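Local coordinates for protein CTP:phosphocholine Cytidylyltransferase (Streptococcus pneumoniae, PDB 1JYK) that transfers a cytidylyl group from CTP to phosphocholine, giving CDP-choline and pyrophosphate, at residues K48-K56 / Y243-K251; D73-K82 / V94-Y102. One frame throughout, in Å; residues are numbered along the deposited sequence.

Contact 1 of 2, residues K48-K56 / Y243-K251; sequences KALVQVNQK and YRKLEEILK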
loop_
_atom_site.group_PDB
_atom_site.type_symbol
_atom_site.label_atom_id
_atom_site.label_comp_id
_atom_site.label_asym_id
_atom_site.label_seq_id
_atom_site.Cartn_x
_atom_site.Cartn_y
_atom_site.Cartn_z
ATOM N N LYS A 48 0.536 -2.624 -13.463
ATOM C CA LYS A 48 -0.308 -1.525 -13.020
ATOM C C LYS A 48 0.430 -0.336 -12.405
ATOM O O LYS A 48 -0.024 0.800 -12.540
ATOM C CB LYS A 48 -1.404 -2.035 -12.076
ATOM C CG LYS A 48 -0.938 -2.486 -10.729
ATOM C CD LYS A 48 -2.058 -3.218 -10.014
ATOM C CE LYS A 48 -1.612 -3.669 -8.636
ATOM N NZ LYS A 48 -2.775 -3.948 -7.757
ATOM N N ALA A 49 1.565 -0.579 -11.752
ATOM C CA ALA A 49 2.327 0.514 -11.142
ATOM C C ALA A 49 2.918 1.435 -12.206
ATOM O O ALA A 49 3.259 2.589 -11.924
ATOM C CB ALA A 49 3.451 -0.040 -10.260
ATOM N N LEU A 50 3.032 0.924 -13.427
ATOM C CA LEU A 50 3.609 1.706 -14.516
ATOM C C LEU A 50 2.590 2.223 -15.539
ATOM O O LEU A 50 2.963 2.773 -16.579
ATOM C CB LEU A 50 4.714 0.895 -15.204
ATOM C CG LEU A 50 5.896 0.531 -14.288
ATOM C CD1 LEU A 50 6.947 -0.204 -15.104
ATOM C CD2 LEU A 50 6.503 1.780 -13.651
ATOM N N VAL A 51 1.305 2.045 -15.247
ATOM C CA VAL A 51 0.263 2.552 -16.130
ATOM C C VAL A 51 0.428 4.076 -16.048
ATOM O O VAL A 51 0.631 4.631 -14.965
ATOM C CB VAL A 51 -1.146 2.119 -15.635
ATOM C CG1 VAL A 51 -2.219 3.031 -16.211
ATOM C CG2 VAL A 51 -1.414 0.685 -16.057
ATOM N N GLN A 52 0.361 4.753 -17.185
ATOM C CA GLN A 52 0.550 6.199 -17.189
ATOM C C GLN A 52 -0.718 7.044 -17.108
ATOM O O GLN A 52 -1.686 6.810 -17.828
ATOM C CB GLN A 52 1.346 6.608 -18.429
ATOM C CG GLN A 52 2.579 5.757 -18.658
ATOM C CD GLN A 52 3.439 6.260 -19.792
ATOM O OE1 GLN A 52 3.310 7.401 -20.232
ATOM N NE2 GLN A 52 4.332 5.408 -20.272
ATOM N N VAL A 53 -0.708 8.016 -16.205
ATOM C CA VAL A 53 -1.823 8.939 -16.060
ATOM C C VAL A 53 -1.184 10.291 -16.311
ATOM O O VAL A 53 -0.125 10.606 -15.759
ATOM C CB VAL A 53 -2.486 8.875 -14.647
ATOM C CG1 VAL A 53 -2.930 7.453 -14.362
ATOM C CG2 VAL A 53 -1.535 9.364 -13.575
ATOM N N ASN A 54 -1.812 11.080 -17.174
ATOM C CA ASN A 54 -1.266 12.378 -17.534
ATOM C C ASN A 54 0.160 12.159 -18.032
ATOM O O ASN A 54 1.077 12.908 -17.685
ATOM C CB ASN A 54 -1.263 13.328 -16.337
ATOM C CG ASN A 54 -1.280 14.788 -16.753
ATOM O OD1 ASN A 54 -1.627 15.119 -17.884
ATOM N ND2 ASN A 54 -0.903 15.668 -15.834
ATOM N N GLN A 55 0.330 11.098 -18.819
ATOM C CA GLN A 55 1.609 10.743 -19.432
ATOM C C GLN A 55 2.771 10.451 -18.493
ATOM O O GLN A 55 3.927 10.659 -18.860
ATOM C CB GLN A 55 2.035 11.846 -20.411
ATOM C CG GLN A 55 1.023 12.137 -21.519
ATOM C CD GLN A 55 0.636 10.893 -22.324
ATOM O OE1 GLN A 55 -0.499 10.778 -22.800
ATOM N NE2 GLN A 55 1.579 9.959 -22.480
ATOM N N LYS A 56 2.476 9.959 -17.295
ATOM C CA LYS A 56 3.524 9.647 -16.326
ATOM C C LYS A 56 3.144 8.402 -15.524
ATOM O O LYS A 56 2.042 8.324 -14.993
ATOM C CB LYS A 56 3.720 10.842 -15.387
ATOM C CG LYS A 56 4.796 10.667 -14.332
ATOM C CD LYS A 56 5.093 11.998 -13.649
ATOM C CE LYS A 56 6.125 11.843 -12.549
ATOM N NZ LYS A 56 7.470 11.597 -13.121
ATOM N N TYR A 243 -9.677 4.684 -14.373
ATOM C CA TYR A 243 -8.531 5.248 -15.072
ATOM C C TYR A 243 -8.961 6.325 -16.065
ATOM O O TYR A 243 -8.382 7.407 -16.123
ATOM C CB TYR A 243 -7.786 4.130 -15.806
ATOM C CG TYR A 243 -6.800 4.627 -16.825
ATOM C CD1 TYR A 243 -5.528 5.043 -16.442
ATOM C CD2 TYR A 243 -7.144 4.703 -18.173
ATOM C CE1 TYR A 243 -4.618 5.526 -17.375
ATOM C CE2 TYR A 243 -6.244 5.183 -19.114
ATOM C CZ TYR A 243 -4.982 5.592 -18.705
ATOM O OH TYR A 243 -4.087 6.068 -19.628
ATOM N N ARG A 244 -9.979 6.019 -16.858
ATOM C CA ARG A 244 -10.469 6.969 -17.846
ATOM C C ARG A 244 -11.001 8.244 -17.188
ATOM O O ARG A 244 -10.756 9.351 -17.666
ATOM C CB ARG A 244 -11.554 6.305 -18.700
ATOM C CG ARG A 244 -10.978 5.355 -19.731
ATOM C CD ARG A 244 -11.991 4.347 -20.236
ATOM N NE ARG A 244 -11.350 3.337 -21.077
ATOM C CZ ARG A 244 -11.936 2.206 -21.468
ATOM N NH1 ARG A 244 -13.185 1.942 -21.087
ATOM N NH2 ARG A 244 -11.277 1.337 -22.226
ATOM N N LYS A 245 -11.725 8.087 -16.087
ATOM C CA LYS A 245 -12.272 9.236 -15.380
ATOM C C LYS A 245 -11.161 10.126 -14.834
ATOM O O LYS A 245 -11.234 11.347 -14.935
ATOM C CB LYS A 245 -13.184 8.764 -14.248
ATOM C CG LYS A 245 -14.554 8.338 -14.745
ATOM C CD LYS A 245 -15.318 7.518 -13.725
ATOM C CE LYS A 245 -16.647 7.058 -14.308
ATOM N NZ LYS A 245 -17.566 6.510 -13.271
ATOM N N LEU A 246 -10.130 9.511 -14.258
ATOM C CA LEU A 246 -9.006 10.258 -13.703
ATOM C C LEU A 246 -8.283 11.041 -14.790
ATOM O O LEU A 246 -7.881 12.184 -14.583
ATOM C CB LEU A 246 -8.008 9.311 -13.028
ATOM C CG LEU A 246 -6.704 9.959 -12.545
ATOM C CD1 LEU A 246 -7.015 11.031 -11.501
ATOM C CD2 LEU A 246 -5.787 8.891 -11.956
ATOM N N GLU A 247 -8.108 10.415 -15.948
ATOM C CA GLU A 247 -7.428 11.068 -17.053
ATOM C C GLU A 247 -8.176 12.345 -17.405
ATOM O O GLU A 247 -7.567 13.387 -17.636
ATOM C CB GLU A 247 -7.370 10.134 -18.267
ATOM C CG GLU A 247 -6.291 9.058 -18.166
ATOM C CD GLU A 247 -4.877 9.599 -18.380
ATOM O OE1 GLU A 247 -4.120 8.979 -19.157
ATOM O OE2 GLU A 247 -4.518 10.632 -17.773
ATOM N N GLU A 248 -9.501 12.254 -17.432
ATOM C CA GLU A 248 -10.342 13.402 -17.748
ATOM C C GLU A 248 -10.135 14.493 -16.704
ATOM O O GLU A 248 -10.054 15.679 -17.030
ATOM C CB GLU A 248 -11.817 12.987 -17.785
ATOM C CG GLU A 248 -12.721 13.908 -18.604
ATOM C CD GLU A 248 -12.009 14.545 -19.800
ATOM O OE1 GLU A 248 -11.355 13.806 -20.573
ATOM O OE2 GLU A 248 -12.106 15.785 -19.965
ATOM N N ILE A 249 -10.050 14.086 -15.443
ATOM C CA ILE A 249 -9.841 15.033 -14.364
ATOM C C ILE A 249 -8.478 15.700 -14.511
ATOM O O ILE A 249 -8.370 16.924 -14.453
ATOM C CB ILE A 249 -9.920 14.339 -12.995
ATOM C CG1 ILE A 249 -11.350 13.866 -12.747
ATOM C CG2 ILE A 249 -9.492 15.298 -11.893
ATOM C CD1 ILE A 249 -11.496 12.956 -11.555
ATOM N N LEU A 250 -7.440 14.900 -14.714
ATOM C CA LEU A 250 -6.096 15.445 -14.855
ATOM C C LEU A 250 -5.958 16.326 -16.105
ATOM O O LEU A 250 -5.046 17.149 -16.191
ATOM C CB LEU A 250 -5.067 14.307 -14.861
ATOM C CG LEU A 250 -5.021 13.468 -13.576
ATOM C CD1 LEU A 250 -3.795 12.578 -13.591
ATOM C CD2 LEU A 250 -5.000 14.374 -12.351
ATOM N N LYS A 251 -6.873 16.160 -17.060
ATOM C CA LYS A 251 -6.883 16.952 -18.295
ATOM C C LYS A 251 -5.513 17.186 -18.931
ATOM O O LYS A 251 -4.548 16.484 -18.556
ATOM C CB LYS A 251 -7.549 18.305 -18.032
ATOM C CG LYS A 251 -8.815 18.187 -17.226
ATOM C CD LYS A 251 -9.575 19.485 -17.172
ATOM C CE LYS A 251 -10.260 19.633 -15.830
ATOM N NZ LYS A 251 -10.948 20.944 -15.712
HETATM O O HOH W 1 -1.381 9.454 -19.833
#

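Contact 2 of 2, residues D73-K82 / V94-Y102; sequences DIIIIVGYLK and VRLVFNDKY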
loop_
_atom_site.group_PDB
_atom_site.type_symbol
_atom_site.label_atom_id
_atom_site.label_comp_id
_atom_site.label_asym_id
_atom_site.label_seq_id
_atom_site.Cartn_x
_atom_site.Cartn_y
_atom_site.Cartn_z
ATOM N N ASP A 73 14.727 6.104 1.133
ATOM C CA ASP A 73 14.978 4.674 1.210
ATOM C C ASP A 73 13.667 4.049 0.764
ATOM O O ASP A 73 12.757 3.833 1.571
ATOM C CB ASP A 73 15.311 4.250 2.637
ATOM C CG ASP A 73 15.588 2.767 2.750
ATOM O OD1 ASP A 73 15.507 2.055 1.725
ATOM O OD2 ASP A 73 15.885 2.303 3.869
ATOM N N ILE A 74 13.584 3.773 -0.534
ATOM C CA ILE A 74 12.386 3.214 -1.138
ATOM C C ILE A 74 12.607 1.823 -1.726
ATOM O O ILE A 74 13.513 1.604 -2.537
ATOM C CB ILE A 74 11.860 4.177 -2.234
ATOM C CG1 ILE A 74 11.558 5.541 -1.602
ATOM C CG2 ILE A 74 10.623 3.593 -2.920
ATOM C CD1 ILE A 74 11.462 6.659 -2.600
ATOM N N ILE A 75 11.766 0.886 -1.297
ATOM C CA ILE A 75 11.825 -0.496 -1.749
ATOM C C ILE A 75 10.546 -0.811 -2.517
ATOM O O ILE A 75 9.439 -0.573 -2.025
ATOM C CB ILE A 75 11.945 -1.479 -0.551
ATOM C CG1 ILE A 75 13.155 -1.103 0.315
ATOM C CG2 ILE A 75 12.077 -2.910 -1.053
ATOM C CD1 ILE A 75 13.225 -1.840 1.649
ATOM N N ILE A 76 10.693 -1.329 -3.730
ATOM C CA ILE A 76 9.536 -1.664 -4.539
ATOM C C ILE A 76 9.459 -3.168 -4.760
ATOM O O ILE A 76 10.420 -3.782 -5.228
ATOM C CB ILE A 76 9.586 -0.957 -5.909
ATOM C CG1 ILE A 76 9.806 0.543 -5.708
ATOM C CG2 ILE A 76 8.301 -1.220 -6.680
ATOM C CD1 ILE A 76 9.875 1.324 -6.996
ATOM N N ILE A 77 8.326 -3.761 -4.397
ATOM C CA ILE A 77 8.122 -5.184 -4.597
ATOM C C ILE A 77 7.607 -5.362 -6.027
ATOM O O ILE A 77 6.531 -4.874 -6.373
ATOM C CB ILE A 77 7.077 -5.763 -3.613
ATOM C CG1 ILE A 77 7.404 -5.338 -2.176
ATOM C CG2 ILE A 77 7.051 -7.280 -3.738
ATOM C CD1 ILE A 77 8.846 -5.587 -1.765
ATOM N N VAL A 78 8.381 -6.058 -6.855
ATOM C CA VAL A 78 8.002 -6.284 -8.245
ATOM C C VAL A 78 7.805 -7.769 -8.524
ATOM O O VAL A 78 8.296 -8.623 -7.779
ATOM C CB VAL A 78 9.077 -5.712 -9.231
ATOM C CG1 VAL A 78 9.281 -4.226 -8.974
ATOM C CG2 VAL A 78 10.404 -6.462 -9.077
ATOM N N GLY A 79 7.080 -8.068 -9.597
ATOM C CA GLY A 79 6.830 -9.448 -9.971
ATOM C C GLY A 79 6.415 -9.515 -11.427
ATOM O O GLY A 79 7.229 -9.816 -12.307
ATOM N N TYR A 80 5.143 -9.220 -11.673
ATOM C CA TYR A 80 4.577 -9.219 -13.015
ATOM C C TYR A 80 5.271 -8.148 -13.869
ATOM O O TYR A 80 5.287 -6.973 -13.496
ATOM C CB TYR A 80 3.079 -8.926 -12.917
ATOM C CG TYR A 80 2.368 -8.852 -14.242
ATOM C CD1 TYR A 80 1.689 -7.693 -14.627
ATOM C CD2 TYR A 80 2.356 -9.942 -15.110
ATOM C CE1 TYR A 80 1.015 -7.623 -15.840
ATOM C CE2 TYR A 80 1.686 -9.884 -16.326
ATOM C CZ TYR A 80 1.018 -8.721 -16.686
ATOM O OH TYR A 80 0.360 -8.652 -17.892
ATOM N N LEU A 81 5.842 -8.559 -15.004
ATOM C CA LEU A 81 6.553 -7.648 -15.918
ATOM C C LEU A 81 7.594 -6.775 -15.202
ATOM O O LEU A 81 7.794 -5.603 -15.545
ATOM C CB LEU A 81 5.549 -6.755 -16.669
ATOM C CG LEU A 81 4.424 -7.468 -17.436
ATOM C CD1 LEU A 81 3.458 -6.450 -18.024
ATOM C CD2 LEU A 81 5.024 -8.327 -18.537
ATOM N N LYS A 82 8.278 -7.370 -14.227
ATOM C CA LYS A 82 9.269 -6.661 -13.428
ATOM C C LYS A 82 10.378 -5.938 -14.190
ATOM O O LYS A 82 10.898 -4.924 -13.710
ATOM C CB LYS A 82 9.892 -7.613 -12.408
ATOM C CG LYS A 82 10.782 -8.671 -13.012
ATOM C CD LYS A 82 11.362 -9.565 -11.927
ATOM C CE LYS A 82 12.373 -10.530 -12.503
ATOM N NZ LYS A 82 11.721 -11.426 -13.489
ATOM N N VAL A 94 15.875 3.730 -6.102
ATOM C CA VAL A 94 15.037 2.763 -5.394
ATOM C C VAL A 94 15.636 1.363 -5.446
ATOM O O VAL A 94 16.506 1.072 -6.273
ATOM C CB VAL A 94 13.612 2.697 -5.991
ATOM C CG1 VAL A 94 12.979 4.078 -5.974
ATOM C CG2 VAL A 94 13.665 2.131 -7.406
ATOM N N ARG A 95 15.174 0.501 -4.549
ATOM C CA ARG A 95 15.632 -0.880 -4.524
ATOM C C ARG A 95 14.463 -1.728 -5.007
ATOM O O ARG A 95 13.319 -1.476 -4.631
ATOM C CB ARG A 95 16.016 -1.299 -3.104
ATOM C CG ARG A 95 17.415 -0.875 -2.670
ATOM C CD ARG A 95 17.812 -1.586 -1.382
ATOM N NE ARG A 95 17.061 -1.097 -0.226
ATOM C CZ ARG A 95 17.123 -1.632 0.991
ATOM N NH1 ARG A 95 17.905 -2.678 1.215
ATOM N NH2 ARG A 95 16.406 -1.116 1.985
ATOM N N LEU A 96 14.737 -2.716 -5.849
ATOM C CA LEU A 96 13.677 -3.581 -6.352
ATOM C C LEU A 96 13.811 -4.960 -5.722
ATOM O O LEU A 96 14.915 -5.496 -5.637
ATOM C CB LEU A 96 13.751 -3.697 -7.881
ATOM C CG LEU A 96 13.748 -2.388 -8.688
ATOM C CD1 LEU A 96 13.811 -2.695 -10.179
ATOM C CD2 LEU A 96 12.492 -1.585 -8.370
ATOM N N VAL A 97 12.693 -5.516 -5.261
ATOM C CA VAL A 97 12.683 -6.847 -4.658
ATOM C C VAL A 97 11.699 -7.723 -5.432
ATOM O O VAL A 97 10.494 -7.442 -5.483
ATOM C CB VAL A 97 12.283 -6.790 -3.173
ATOM C CG1 VAL A 97 12.251 -8.192 -2.582
ATOM C CG2 VAL A 97 13.264 -5.926 -2.415
ATOM N N PHE A 98 12.221 -8.784 -6.037
ATOM C CA PHE A 98 11.415 -9.694 -6.841
ATOM C C PHE A 98 10.601 -10.698 -6.037
ATOM O O PHE A 98 11.135 -11.423 -5.208
ATOM C CB PHE A 98 12.325 -10.442 -7.825
ATOM C CG PHE A 98 11.600 -11.413 -8.718
ATOM C CD1 PHE A 98 12.207 -12.603 -9.101
ATOM C CD2 PHE A 98 10.318 -11.137 -9.183
ATOM C CE1 PHE A 98 11.548 -13.503 -9.933
ATOM C CE2 PHE A 98 9.649 -12.033 -10.017
ATOM C CZ PHE A 98 10.265 -13.216 -10.392
ATOM N N ASN A 99 9.300 -10.725 -6.295
ATOM C CA ASN A 99 8.395 -11.658 -5.641
ATOM C C ASN A 99 7.940 -12.640 -6.720
ATOM O O ASN A 99 7.040 -12.339 -7.507
ATOM C CB ASN A 99 7.183 -10.925 -5.067
ATOM C CG ASN A 99 6.117 -11.881 -4.558
ATOM O OD1 ASN A 99 6.300 -13.097 -4.588
ATOM N ND2 ASN A 99 4.998 -11.336 -4.086
ATOM N N ASP A 100 8.565 -13.813 -6.758
ATOM C CA ASP A 100 8.221 -14.801 -7.771
ATOM C C ASP A 100 6.887 -15.504 -7.535
ATOM O O ASP A 100 6.412 -16.248 -8.393
ATOM C CB ASP A 100 9.343 -15.829 -7.905
ATOM C CG ASP A 100 9.456 -16.725 -6.702
ATOM O OD1 ASP A 100 9.069 -17.906 -6.804
ATOM O OD2 ASP A 100 9.933 -16.250 -5.656
ATOM N N LYS A 101 6.275 -15.271 -6.382
ATOM C CA LYS A 101 4.982 -15.888 -6.100
ATOM C C LYS A 101 3.871 -14.868 -6.321
ATOM O O LYS A 101 2.740 -15.070 -5.889
ATOM C CB LYS A 101 4.926 -16.393 -4.654
ATOM C CG LYS A 101 6.187 -17.093 -4.174
ATOM C CD LYS A 101 6.637 -18.163 -5.147
ATOM C CE LYS A 101 5.597 -19.253 -5.279
ATOM N NZ LYS A 101 6.105 -20.544 -4.750
ATOM N N TYR A 102 4.196 -13.775 -7.003
ATOM C CA TYR A 102 3.227 -12.720 -7.249
ATOM C C TYR A 102 1.922 -13.233 -7.844
ATOM O O TYR A 102 0.861 -12.638 -7.647
ATOM C CB TYR A 102 3.832 -11.660 -8.172
ATOM C CG TYR A 102 3.975 -12.109 -9.607
ATOM C CD1 TYR A 102 5.177 -12.643 -10.069
ATOM C CD2 TYR A 102 2.912 -11.989 -10.506
ATOM C CE1 TYR A 102 5.321 -13.044 -11.390
ATOM C CE2 TYR A 102 3.043 -12.387 -11.833
ATOM C CZ TYR A 102 4.252 -12.914 -12.265
ATOM O OH TYR A 102 4.400 -13.312 -13.572
HETATM O O HOH W 2 6.034 -11.179 -15.801
#

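Contact 1 of 2, residues K48-K56 / Y243-K251
The ring of Tyr243 meets the backbone carbonyl of Gln52 at its edge, with Gln52 O near the ring plane. One face of the ring carries Glu247 CG, which lies 3.7 Å above the plane of the Tyr243 ring toward the rim. Val51 CG1 and Val53 CG1 approach the ring obliquely, and Val51 CG1 comes to 3.7 Å from Tyr243 CE1. The contact sets a small beta hairpin of strands 52-53 and 56-57, with a two-residue loop in a type I' turn from Val53 to Lys56, against the C-terminal helix 240-250. CG of Tyr243 stands anti to its backbone N (chi1 166°), which swings the ring across to Val51, Gln52 and Val53.

The apolar part centres on Val53. Val53 CG1 lies 4.0 Å from Leu246 CD2, and Val53 CG2 lies 3.9 Å from Leu250 CD1. The same Leu250 methyl also reaches CB of Asn54. Tyr129 of strand 128-130 touches Val53, Leu246 and Leu250, so the valine packs among side chains from both the helix and this strand. Val53 also touches Leu58 of helix 58-68.

The polar part is the carboxylate of Glu247, which sits over the start of the turn. A bend at chi2 (-74°) turns the carboxylate of Glu247 toward the turn. Its OE1 receives a hydrogen bond from water 1, which in turn accepts one from Gln55 N at 2.6 Å. Two successive backbone amides of the turn are thus tied to one side chain, one through water and one directly. The direct bond runs from Asn54 N to Glu247 OE2, 2.8 Å long, and meets the syn side of the carboxylate 23° out of its plane.

Contact 2 of 2, residues D73-K82 / V94-Y102
Arg95 N donates to Ile74 O at 2.8 Å, and Arg95 O accepts a hydrogen bond from Ile76 N, also 2.8 Å long. Val97 repeats the pattern with Ile76 O and Val78 N, and Asn99 N closes the series on Val78 O. These five bonds join strands 74-78 and 95-98 in parallel register. Helix 87-92 links them, making a beta-alpha-beta unit in the sheet of the nucleotidyltransferase domain.

At the N-terminal end Asp73 OD1 and Arg95 NH2 form a salt bridge at 3.3 Å, and the hydrogen bond within it is weak. The carboxylate meets the guanidinium at its edge, and the two planes are 38° apart. Asp73 OD2 pairs with Arg25. Ile75 lies side by side with Arg95, pointing the same way.

At the far end Lys82 lies over one face of Phe98. Lys82 CD makes a CH-pi contact, and Lys82 NZ a cation-pi contact 4.1 Å from the centroid of the Phe98 ring. Asp100 N lies above the opposite face. Gly79 CA sits at the ring edge, 3.8 Å from Phe98 CE2. One face of the Tyr102 ring lies against the peptide from Gly79 to Tyr80; Tyr80 N is 3.5 Å above the plane of the Tyr102 ring, over its centre. The Tyr102 chi1 of 73° places CG between its own backbone N and carbonyl carbon, which turns the ring onto that peptide.

Packing between the strands is aliphatic. Ile75 CG2 meets Val97 CG2 at 3.5 Å, on the face that also holds Ile77. On the other face Leu96 CD2 touches Ile76 CB. Backbone bonds therefore fix the register, while an ion pair at one end and ring contacts at the other tie the strand ends to the neighbouring loops.

How the contacts relate
Contact 1 and contact 2 do not touch. Their centres are about 22 Å apart, and their nearest atoms about 5 Å. Contact 2 lies within the parallel part of the main sheet, its centre about 13 Å from the centre of the chain. Contact 1 brings the C-terminal helix back to the N-terminal part of the chain, its centre about 18 Å from the centre of the chain. Helix 58-68 connects them: Leu58 touches Val53, while Ile59 and Ile63 touch Ile76. Both contacts border the loop after strand 27-32, with Leu39 and Leu42 beside contact 1 and Leu35 and Thr43 beside contact 2. Its glycine-rich sequence probably binds the nucleotide, as in related nucleotidyltransferases.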